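Local structure of shikimate dehydrogenase (NADP(+)) (Peptoclostridium difficile, 5DZS) at residues Q239-Q244 with S255-I260. The protein probably catalyses the reversible NADPH-linked reduction of 3-dehydroshikimate to shikimate, a step in the biosynthesis of chorismate and the aromatic amino acids. Numbering follows the deposited sequence. Where two conformers were deposited one is given.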
ATOM      1  N   GLN B 239     -14.052  -1.817   0.613  1.00 21.86           N
ATOM      2  CA  GLN B 239     -13.094  -2.388   1.579  1.00 22.35           C
ATOM      3  C   GLN B 239     -12.511  -3.710   1.090  1.00 21.16           C
ATOM      4  O   GLN B 239     -11.320  -4.019   1.334  1.00 20.99           O
ATOM      5  CB  GLN B 239     -13.771  -2.580   2.893  1.00 24.66           C
ATOM      6  CG  GLN B 239     -14.105  -1.287   3.527  1.00 28.31           C
ATOM      7  CD  GLN B 239     -14.714  -1.513   4.884  1.00 32.18           C
ATOM      8  OE1 GLN B 239     -15.785  -2.148   5.032  1.00 33.90           O
ATOM      9  NE2 GLN B 239     -14.039  -1.008   5.896  1.00 35.70           N
ATOM     10  N   ALA B 240     -13.294  -4.529   0.399  1.00 20.25           N
ATOM     11  CA  ALA B 240     -12.778  -5.790  -0.117  1.00 20.85           C
ATOM     12  C   ALA B 240     -11.672  -5.511  -1.144  1.00 20.16           C
ATOM     13  O   ALA B 240     -10.610  -6.153  -1.159  1.00 21.20           O
ATOM     14  CB  ALA B 240     -13.869  -6.652  -0.727  1.00 23.15           C
ATOM     15  N   ILE B 241     -11.923  -4.531  -2.021  1.00 18.71           N
ATOM     16  CA  ILE B 241     -10.956  -4.173  -3.063  1.00 19.23           C
ATOM     17  C   ILE B 241      -9.685  -3.576  -2.446  1.00 17.84           C
ATOM     18  O   ILE B 241      -8.565  -3.955  -2.843  1.00 18.02           O
ATOM     19  CB  ILE B 241     -11.619  -3.251  -4.110  1.00 19.84           C
ATOM     20  CG1 ILE B 241     -12.661  -4.057  -4.896  1.00 20.81           C
ATOM     21  CG2 ILE B 241     -10.587  -2.638  -5.057  1.00 19.48           C
ATOM     22  CD1 ILE B 241     -13.588  -3.209  -5.749  1.00 24.08           C
ATOM     23  N   LYS B 242      -9.830  -2.696  -1.468  1.00 17.35           N
ATOM     24  CA  LYS B 242      -8.663  -2.144  -0.799  1.00 18.56           C
ATOM     25  C   LYS B 242      -7.859  -3.251  -0.110  1.00 18.56           C
ATOM     26  O   LYS B 242      -6.628  -3.250  -0.140  1.00 18.62           O
ATOM     27  CB  LYS B 242      -9.084  -1.057   0.197  1.00 19.92           C
ATOM     28  CG  LYS B 242      -7.931  -0.366   0.898  1.00 24.30           C
ATOM     29  CD  LYS B 242      -7.021   0.396  -0.052  1.00 27.23           C
ATOM     30  CE  LYS B 242      -7.702   1.544  -0.790  1.00 34.96           C
ATOM     31  NZ  LYS B 242      -6.827   2.289  -1.761  1.00 42.28           N
ATOM     32  N   SER B 243      -8.557  -4.195   0.529  1.00 17.67           N
ATOM     33  CA  SER B 243      -7.858  -5.312   1.149  1.00 17.94           C
ATOM     34  C   SER B 243      -7.049  -6.084   0.093  1.00 17.16           C
ATOM     35  O   SER B 243      -5.895  -6.466   0.340  1.00 18.09           O
ATOM     36  CB  SER B 243      -8.811  -6.288   1.834  1.00 19.06           C
ATOM     37  OG  SER B 243      -9.458  -5.715   2.959  1.00 20.69           O
ATOM     38  N   GLN B 244      -7.678  -6.340  -1.052  0.50 17.91           N
ATOM     39  CA  GLN B 244      -7.012  -7.038  -2.133  0.50 18.93           C
ATOM     40  C   GLN B 244      -5.776  -6.282  -2.642  0.50 17.72           C
ATOM     41  O   GLN B 244      -4.747  -6.894  -2.964  0.50 19.15           O
ATOM     42  CB  GLN B 244      -8.008  -7.315  -3.244  0.50 20.39           C
ATOM     43  CG  GLN B 244      -9.020  -8.378  -2.867  0.50 21.17           C
ATOM     44  CD  GLN B 244      -8.381  -9.740  -2.686  0.50 23.01           C
ATOM     45  OE1 GLN B 244      -7.271  -9.981  -3.134  0.50 22.47           O
ATOM     46  NE2 GLN B 244      -9.095 -10.647  -2.020  0.50 24.43           N
ATOM     47  N   SER B 255     -12.648   1.407 -11.900  1.00 35.01           N
ATOM     48  CA  SER B 255     -13.932   1.002 -12.454  1.00 35.54           C
ATOM     49  C   SER B 255     -14.458  -0.298 -11.873  1.00 33.04           C
ATOM     50  O   SER B 255     -15.650  -0.560 -11.920  1.00 34.26           O
ATOM     51  CB  SER B 255     -13.801   0.852 -13.956  1.00 38.46           C
ATOM     52  OG  SER B 255     -12.886  -0.173 -14.279  1.00 39.92           O
ATOM     53  N   ILE B 256     -13.583  -1.106 -11.282  1.00 30.35           N
ATOM     54  CA  ILE B 256     -13.994  -2.409 -10.759  1.00 27.74           C
ATOM     55  C   ILE B 256     -15.024  -2.341  -9.618  1.00 26.98           C
ATOM     56  O   ILE B 256     -15.949  -3.142  -9.547  1.00 28.11           O
ATOM     57  CB  ILE B 256     -12.763  -3.263 -10.394  1.00 29.84           C
ATOM     58  CG1 ILE B 256     -11.980  -3.582 -11.677  1.00 35.97           C
ATOM     59  CG2 ILE B 256     -13.174  -4.538  -9.676  1.00 27.90           C
ATOM     60  CD1 ILE B 256     -10.737  -4.410 -11.500  1.00 38.79           C
ATOM     61  N   LEU B 257     -14.871  -1.385  -8.697  1.00 25.60           N
ATOM     62  CA  LEU B 257     -15.813  -1.232  -7.606  1.00 25.86           C
ATOM     63  C   LEU B 257     -17.261  -1.087  -8.088  1.00 26.68           C
ATOM     64  O   LEU B 257     -18.153  -1.769  -7.585  1.00 26.03           O
ATOM     65  CB  LEU B 257     -15.379  -0.016  -6.781  1.00 26.78           C
ATOM     66  CG  LEU B 257     -16.318   0.583  -5.740  1.00 30.03           C
ATOM     67  CD1 LEU B 257     -16.886  -0.447  -4.800  1.00 29.95           C
ATOM     68  CD2 LEU B 257     -15.564   1.659  -4.968  1.00 30.28           C
ATOM     69  N   ASP B 258     -17.495  -0.183  -9.026  1.00 28.85           N
ATOM     70  CA  ASP B 258     -18.839   0.020  -9.537  1.00 30.51           C
ATOM     71  C   ASP B 258     -19.343  -1.207 -10.272  1.00 30.51           C
ATOM     72  O   ASP B 258     -20.526  -1.554 -10.157  1.00 29.97           O
ATOM     73  CB  ASP B 258     -18.928   1.255 -10.438  1.00 35.36           C
ATOM     74  CG  ASP B 258     -18.912   2.554  -9.651  1.00 40.52           C
ATOM     75  OD1 ASP B 258     -19.177   2.525  -8.424  1.00 42.89           O
ATOM     76  OD2 ASP B 258     -18.649   3.610 -10.269  1.00 47.70           O
ATOM     77  N   VAL B 259     -18.478  -1.849 -11.048  1.00 29.49           N
ATOM     78  CA  VAL B 259     -18.901  -3.042 -11.784  1.00 31.73           C
ATOM     79  C   VAL B 259     -19.338  -4.111 -10.780  1.00 29.46           C
ATOM     80  O   VAL B 259     -20.419  -4.692 -10.886  1.00 31.52           O
ATOM     81  CB  VAL B 259     -17.778  -3.572 -12.710  1.00 31.72           C
ATOM     82  CG1 VAL B 259     -18.168  -4.900 -13.326  1.00 34.75           C
ATOM     83  CG2 VAL B 259     -17.481  -2.557 -13.808  1.00 35.38           C
ATOM     84  N   ILE B 260     -18.521  -4.347  -9.769  1.00 28.46           N
ATOM     85  CA  ILE B 260     -18.855  -5.360  -8.798  1.00 28.50           C
ATOM     86  C   ILE B 260     -20.068  -5.026  -7.950  1.00 29.80           C
ATOM     87  O   ILE B 260     -20.915  -5.891  -7.687  1.00 32.63           O
ATOM     88  CB  ILE B 260     -17.646  -5.659  -7.909  1.00 30.12           C
ATOM     89  CG1 ILE B 260     -16.545  -6.292  -8.766  1.00 32.87           C
ATOM     90  CG2 ILE B 260     -18.069  -6.541  -6.731  1.00 27.90           C
ATOM     91  CD1 ILE B 260     -15.250  -6.554  -8.027  1.00 35.46           C
TER
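Ile256 meets Ile241 in the packing of two successive helices of shikimate dehydrogenase. Helices 233-248 and 255-268 follow each other in the chain and run in opposed directions but well off antiparallel. The axes of 239-244 and 255-260 make an angle of 138°. Their closest approach is 10.5 Å. The contact is apolar, and one methyl of Ile241 carries it from the first helix. That helix also holds Gln239, a predicted shikimate-binding residue that hydrogen-bonds Asp101, another predicted ligand. Ile256 offers its CG2 branch, 4.2 Å from Ile241 CD1. Leu257 comes next and is met mainly at its backbone. Its CB lies 3.8 Å from Ile241 CD1, while its side chain touches Tyr234 and Val237 of helix 233-248. Ile260, one turn on from Ile256, has its CB directed toward the first helix and brings CD1 to 4.4 Å from Ile241 CD1. It also touches Val237, and Ile26 of helix 16-27. CG1 of Ile241 is anti to its own carbonyl carbon and CD1 is anti to CA (chi2 168°), which carries CD1 out to the second helix. Ile241 CD1 ends 3.5 Å from Leu257 CA and 3.7 Å from Leu257 N.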